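Local structure of cellulose-binding protein (Saccharophagus degradans, 2YHG) at residues L180-I185 and L202-A207; T156-V161 and G192-K197. The protein is of unproven activity but may bind polysaccharides and hydrolyse glycosidic bonds, this portion holding its nucleoside hydrolase-like and C-terminal domains. One frame throughout, in Å; residues are numbered along the deposited sequence.

Contact 1. Residues L180-I185 and L202-A207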
loop_
_atom_site.group_PDB
_atom_site.type_symbol
_atom_site.label_atom_id
_atom_site.label_comp_id
_atom_site.label_asym_id
_atom_site.label_seq_id
_atom_site.Cartn_x
_atom_site.Cartn_y
_atom_site.Cartn_z
ATOM N N LEU A 180 11.892 -6.951 6.628
ATOM C CA LEU A 180 11.663 -5.628 6.040
ATOM C C LEU A 180 11.198 -5.793 4.593
ATOM O O LEU A 180 11.554 -6.761 3.925
ATOM C CB LEU A 180 12.970 -4.849 6.107
ATOM C CG LEU A 180 12.961 -3.377 5.677
ATOM C CD1 LEU A 180 12.005 -2.536 6.488
ATOM C CD2 LEU A 180 14.381 -2.854 5.744
ATOM N N ARG A 181 10.456 -4.797 4.100
ATOM C CA ARG A 181 10.172 -4.634 2.679
ATOM C C ARG A 181 10.208 -3.147 2.395
ATOM O O ARG A 181 9.846 -2.355 3.274
ATOM C CB ARG A 181 8.832 -5.177 2.236
ATOM C CG ARG A 181 8.711 -6.701 2.247
ATOM C CD ARG A 181 8.037 -7.126 3.524
ATOM N NE ARG A 181 7.799 -8.602 3.515
ATOM C CZ ARG A 181 8.680 -9.511 3.924
ATOM N NH1 ARG A 181 9.867 -9.171 4.370
ATOM N NH2 ARG A 181 8.275 -10.756 4.051
ATOM N N VAL A 182 10.649 -2.773 1.202
ATOM C CA VAL A 182 10.690 -1.371 0.819
ATOM C C VAL A 182 9.813 -1.139 -0.398
ATOM O O VAL A 182 9.909 -1.855 -1.400
ATOM C CB VAL A 182 12.143 -0.915 0.526
ATOM C CG1 VAL A 182 12.180 0.527 0.002
ATOM C CG2 VAL A 182 13.005 -1.043 1.792
ATOM N N TYR A 183 8.997 -0.076 -0.313
ATOM C CA TYR A 183 8.240 0.428 -1.470
ATOM C C TYR A 183 8.727 1.856 -1.706
ATOM O O TYR A 183 8.439 2.756 -0.929
ATOM C CB TYR A 183 6.721 0.377 -1.210
ATOM C CG TYR A 183 5.879 0.536 -2.449
ATOM C CD1 TYR A 183 5.915 1.698 -3.210
ATOM C CD2 TYR A 183 5.004 -0.451 -2.854
ATOM C CE1 TYR A 183 5.085 1.856 -4.299
ATOM C CE2 TYR A 183 4.165 -0.299 -3.974
ATOM C CZ TYR A 183 4.222 0.872 -4.690
ATOM O OH TYR A 183 3.418 1.126 -5.785
ATOM N N ASP A 184 9.506 2.007 -2.778
ATOM C CA ASP A 184 10.148 3.265 -3.179
ATOM C C ASP A 184 9.349 3.848 -4.336
ATOM O O ASP A 184 9.211 3.213 -5.375
ATOM C CB ASP A 184 11.579 2.921 -3.594
ATOM C CG ASP A 184 12.312 3.969 -4.398
ATOM O OD1 ASP A 184 11.820 5.108 -4.507
ATOM O OD2 ASP A 184 13.425 3.615 -4.905
ATOM N N ILE A 185 8.824 5.061 -4.172
ATOM C CA ILE A 185 8.172 5.760 -5.274
ATOM C C ILE A 185 9.233 6.452 -6.134
ATOM O O ILE A 185 9.865 7.415 -5.700
ATOM C CB ILE A 185 7.151 6.791 -4.766
ATOM C CG1 ILE A 185 6.005 6.090 -4.011
ATOM C CG2 ILE A 185 6.645 7.632 -5.956
ATOM C CD1 ILE A 185 4.948 5.474 -4.919
ATOM N N LEU A 202 16.621 -8.219 0.194
ATOM C CA LEU A 202 15.574 -7.312 0.616
ATOM C C LEU A 202 14.531 -7.179 -0.479
ATOM O O LEU A 202 14.874 -6.813 -1.600
ATOM C CB LEU A 202 16.191 -5.952 0.917
ATOM C CG LEU A 202 15.265 -4.818 1.299
ATOM C CD1 LEU A 202 14.452 -5.129 2.547
ATOM C CD2 LEU A 202 16.063 -3.549 1.448
ATOM N N ILE A 203 13.256 -7.435 -0.188
ATOM C CA ILE A 203 12.191 -7.181 -1.144
ATOM C C ILE A 203 12.094 -5.677 -1.343
ATOM O O ILE A 203 11.859 -4.937 -0.405
ATOM C CB ILE A 203 10.845 -7.760 -0.645
ATOM C CG1 ILE A 203 10.935 -9.288 -0.576
ATOM C CG2 ILE A 203 9.710 -7.310 -1.550
ATOM C CD1 ILE A 203 9.756 -9.932 0.137
ATOM N N TYR A 204 12.297 -5.237 -2.576
ATOM C CA TYR A 204 12.466 -3.812 -2.901
ATOM C C TYR A 204 11.718 -3.529 -4.202
ATOM O O TYR A 204 12.042 -4.103 -5.237
ATOM C CB TYR A 204 13.956 -3.467 -3.046
ATOM C CG TYR A 204 14.240 -2.010 -3.169
ATOM C CD1 TYR A 204 13.854 -1.289 -4.288
ATOM C CD2 TYR A 204 14.902 -1.335 -2.169
ATOM C CE1 TYR A 204 14.085 0.072 -4.370
ATOM C CE2 TYR A 204 15.126 0.022 -2.241
ATOM C CZ TYR A 204 14.723 0.729 -3.339
ATOM O OH TYR A 204 14.982 2.077 -3.386
ATOM N N ILE A 205 10.723 -2.663 -4.109
ATOM C CA ILE A 205 9.967 -2.164 -5.245
ATOM C C ILE A 205 10.353 -0.729 -5.523
ATOM O O ILE A 205 10.358 0.094 -4.603
ATOM C CB ILE A 205 8.436 -2.191 -4.918
ATOM C CG1 ILE A 205 7.934 -3.619 -4.743
ATOM C CG2 ILE A 205 7.651 -1.420 -5.975
ATOM C CD1 ILE A 205 6.575 -3.705 -4.108
ATOM N N ARG A 206 10.705 -0.403 -6.770
ATOM C CA ARG A 206 10.795 0.980 -7.243
ATOM C C ARG A 206 9.669 1.171 -8.246
ATOM O O ARG A 206 9.784 0.757 -9.402
ATOM C CB ARG A 206 12.166 1.343 -7.819
ATOM C CG ARG A 206 12.272 2.758 -8.320
ATOM C CD ARG A 206 13.684 3.204 -8.682
ATOM N NE ARG A 206 14.463 3.478 -7.488
ATOM C CZ ARG A 206 15.732 3.876 -7.492
ATOM N NH1 ARG A 206 16.450 3.850 -8.603
ATOM N NH2 ARG A 206 16.299 4.304 -6.366
ATOM N N ALA A 207 8.564 1.725 -7.779
ATOM C CA ALA A 207 7.374 1.893 -8.596
ATOM C C ALA A 207 7.489 3.145 -9.433
ATOM O O ALA A 207 7.833 4.216 -8.911
ATOM C CB ALA A 207 6.143 1.980 -7.715
HETATM O O HOH W 1 12.883 -8.632 2.481
#

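Contact 2. Residues T156-V161 and G192-K197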
loop_
_atom_site.group_PDB
_atom_site.type_symbol
_atom_site.label_atom_id
_atom_site.label_comp_id
_atom_site.label_asym_id
_atom_site.label_seq_id
_atom_site.Cartn_x
_atom_site.Cartn_y
_atom_site.Cartn_z
ATOM N N THR A 156 16.438 7.278 5.189
ATOM C CA THR A 156 16.162 6.951 6.594
ATOM C C THR A 156 16.135 5.450 6.789
ATOM O O THR A 156 16.574 4.919 7.820
ATOM C CB THR A 156 14.872 7.613 7.085
ATOM O OG1 THR A 156 14.897 9.029 6.822
ATOM C CG2 THR A 156 14.693 7.417 8.561
ATOM N N ILE A 157 15.639 4.727 5.795
ATOM C CA ILE A 157 15.684 3.270 5.778
ATOM C C ILE A 157 17.155 2.829 5.659
ATOM O O ILE A 157 17.598 1.900 6.367
ATOM C CB ILE A 157 14.844 2.687 4.642
ATOM C CG1 ILE A 157 13.415 3.230 4.645
ATOM C CG2 ILE A 157 14.836 1.157 4.756
ATOM C CD1 ILE A 157 12.600 2.899 3.402
ATOM N N ALA A 158 17.908 3.468 4.767
ATOM C CA ALA A 158 19.325 3.110 4.598
ATOM C C ALA A 158 20.104 3.352 5.906
ATOM O O ALA A 158 20.955 2.530 6.235
ATOM C CB ALA A 158 19.937 3.865 3.448
ATOM N N GLN A 159 19.817 4.422 6.630
ATOM C CA GLN A 159 20.542 4.657 7.885
ATOM C C GLN A 159 20.230 3.523 8.884
ATOM O O GLN A 159 21.124 3.047 9.590
ATOM C CB GLN A 159 20.180 6.000 8.493
ATOM C CG GLN A 159 20.828 6.259 9.841
ATOM C CD GLN A 159 22.337 6.394 9.762
ATOM O OE1 GLN A 159 22.892 6.621 8.699
ATOM N NE2 GLN A 159 23.037 6.240 10.909
ATOM N N ALA A 160 18.974 3.098 8.950
ATOM C CA ALA A 160 18.580 1.991 9.838
ATOM C C ALA A 160 19.377 0.733 9.481
ATOM O O ALA A 160 19.964 0.077 10.346
ATOM C CB ALA A 160 17.097 1.737 9.701
ATOM N N VAL A 161 19.351 0.355 8.209
ATOM C CA VAL A 161 20.050 -0.861 7.774
ATOM C C VAL A 161 21.566 -0.721 7.969
ATOM O O VAL A 161 22.220 -1.657 8.430
ATOM C CB VAL A 161 19.679 -1.188 6.295
ATOM C CG1 VAL A 161 20.572 -2.301 5.758
ATOM C CG2 VAL A 161 18.222 -1.524 6.161
ATOM N N GLY A 192 18.219 4.459 -1.727
ATOM C CA GLY A 192 17.420 3.308 -2.130
ATOM C C GLY A 192 18.211 2.392 -3.022
ATOM O O GLY A 192 18.164 1.170 -2.892
ATOM N N THR A 193 18.946 2.959 -3.961
ATOM C CA THR A 193 19.779 2.161 -4.866
ATOM C C THR A 193 20.868 1.424 -4.084
ATOM O O THR A 193 21.119 0.238 -4.341
ATOM C CB THR A 193 20.365 3.033 -5.975
ATOM O OG1 THR A 193 19.336 3.941 -6.409
ATOM C CG2 THR A 193 20.841 2.167 -7.092
ATOM N N TRP A 194 21.485 2.106 -3.123
ATOM C CA TRP A 194 22.470 1.476 -2.258
ATOM C C TRP A 194 21.867 0.256 -1.547
ATOM O O TRP A 194 22.489 -0.811 -1.467
ATOM C CB TRP A 194 22.996 2.483 -1.250
ATOM C CG TRP A 194 23.999 1.928 -0.296
ATOM C CD1 TRP A 194 25.360 1.845 -0.468
ATOM C CD2 TRP A 194 23.734 1.448 1.012
ATOM N NE1 TRP A 194 25.952 1.291 0.636
ATOM C CE2 TRP A 194 24.979 1.042 1.568
ATOM C CE3 TRP A 194 22.598 1.403 1.814
ATOM C CZ2 TRP A 194 25.085 0.537 2.860
ATOM C CZ3 TRP A 194 22.716 0.942 3.120
ATOM C CH2 TRP A 194 23.952 0.499 3.625
ATOM N N LEU A 195 20.619 0.396 -1.071
ATOM C CA LEU A 195 19.951 -0.732 -0.440
ATOM C C LEU A 195 19.753 -1.897 -1.383
ATOM O O LEU A 195 20.045 -3.058 -1.042
ATOM C CB LEU A 195 18.583 -0.315 0.124
ATOM C CG LEU A 195 18.599 0.495 1.426
ATOM C CD1 LEU A 195 17.249 1.135 1.675
ATOM C CD2 LEU A 195 19.002 -0.390 2.595
ATOM N N ALA A 196 19.219 -1.637 -2.572
ATOM C CA ALA A 196 18.922 -2.718 -3.521
ATOM C C ALA A 196 20.198 -3.432 -3.951
ATOM O O ALA A 196 20.190 -4.647 -4.120
ATOM C CB ALA A 196 18.177 -2.158 -4.718
ATOM N N LYS A 197 21.275 -2.682 -4.125
ATOM C CA LYS A 197 22.547 -3.264 -4.538
ATOM C C LYS A 197 23.157 -4.093 -3.413
ATOM O O LYS A 197 23.703 -5.185 -3.659
ATOM C CB LYS A 197 23.499 -2.132 -4.955
ATOM C CG LYS A 197 24.922 -2.556 -5.287
ATOM C CD LYS A 197 24.982 -3.560 -6.409
ATOM C CE LYS A 197 26.398 -3.666 -6.970
ATOM N NZ LYS A 197 26.454 -4.634 -8.068
#

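Contact 1. Residues L180-I185 and L202-A207
With chi1 at 164° in Asp184, -171° in Tyr204 and 180° in Arg206, all three side chains trail away from their own backbone nitrogens, and on one face of the sheet their polar ends converge on Asp184 OD2. Tyr204 OH donates to Asp184 OD2 at 2.7 Å. Arg206 NE reaches the same Asp184 OD2 at 2.8 Å in a salt bridge, backed by a weak bond from NH2. The two donors come from opposite faces of the carboxylate, which stands almost perpendicular to both the phenol ring and the guanidinium; Asp184 OD2 meets the guanidinium at its edge. Beside this group Val182 CG1 lies over the face of the Tyr204 ring, 4.2 Å from its centroid, a CH-pi contact.

On the other face, Ile205 CG2 sits almost squarely above the Tyr183 ring, 4.1 Å from its centroid. Ala207 CB packs against the phenol end of that ring, 3.4 Å from Tyr183 OH, which is hydrogen-bonded to Gly268 O. The backbones between the faces run parallel: Val182 N bonds to Ile203 O, Ile205 N to Val182 O, Asp184 N to Ile205 O and Ala207 N to Asp184 O. At the start of the pair a water accepts from Ile203 N and lies within bonding distance of Leu180 O.

Asp184 OD1 accepts from Gly187 N and Arg206 NH1 forms a salt bridge with Asp288, so both charged groups are held from more than one direction. This is the strand pairing of a beta-alpha-beta unit at one edge of the parallel sheet. Two donors on a single buried oxygen would be expected to favour the carboxylate form of Asp184 and to restrict its rotation.

Contact 2. Residues T156-V161 and G192-K197
Leu195 spreads its two methyl groups over Ile157 and Val161, one turn apart on helix 155-167. Its CD1 touches Ile157 CG2 at 3.9 Å and lies equally near the backbone nitrogen of Ala158, while Leu195 CD2 rests on the isopropyl group of Val161, 3.8 Å from Val161 CG2. Between these two contacts the branch point, Leu195 CG, faces Ala158 CB at 4.2 Å. The leucine and isoleucine side chains cross at about a right angle. With CG anti to the carbonyl carbon (chi1 -76°), Leu195 carries its fork across to the neighbouring helix.

The six-membered part of the Trp194 indole flanks the leucine: Trp194 CE3 comes within 4.0 Å of Ala158 CB, and CZ3 approaches the carbonyl oxygen of Ala158 obliquely. Phe199 meets the same indole edge-to-face. The small alanine thus receives two large side chains from one turn of helix 190-198.

The interface is apolar; the axes of segments 156-161 and 192-197 approach to 9.3 Å and incline by 43°. Ile157 also touches Ala148 and Cys150 of strand 146-150, so helix 155-167 also packs on the sheet, as in the helical layer of an alpha/beta fold with a parallel sheet, here the nucleoside hydrolase-like domain.

Overall arrangement
Contacts 1 and 2 have centres 10 Å apart and lie within the nucleoside hydrolase-like domain, the first in its parallel sheet and the second between helices covering that sheet. Their segments alternate along the chain: helix 155-167, strand 180-185, helix 190-198, then strand 203-207. Helix 190-198 is therefore the crossover joining the two strands of contact 1. The layers meet directly where Arg206 NH2 makes a probable hydrogen bond to Thr193 OG1 and Leu180 packs on Val161. Ile185, at the end of its strand, approaches Asp244 of a calcium site, whereas contact 2 lies farther from that metal and farther from the centre of the chain.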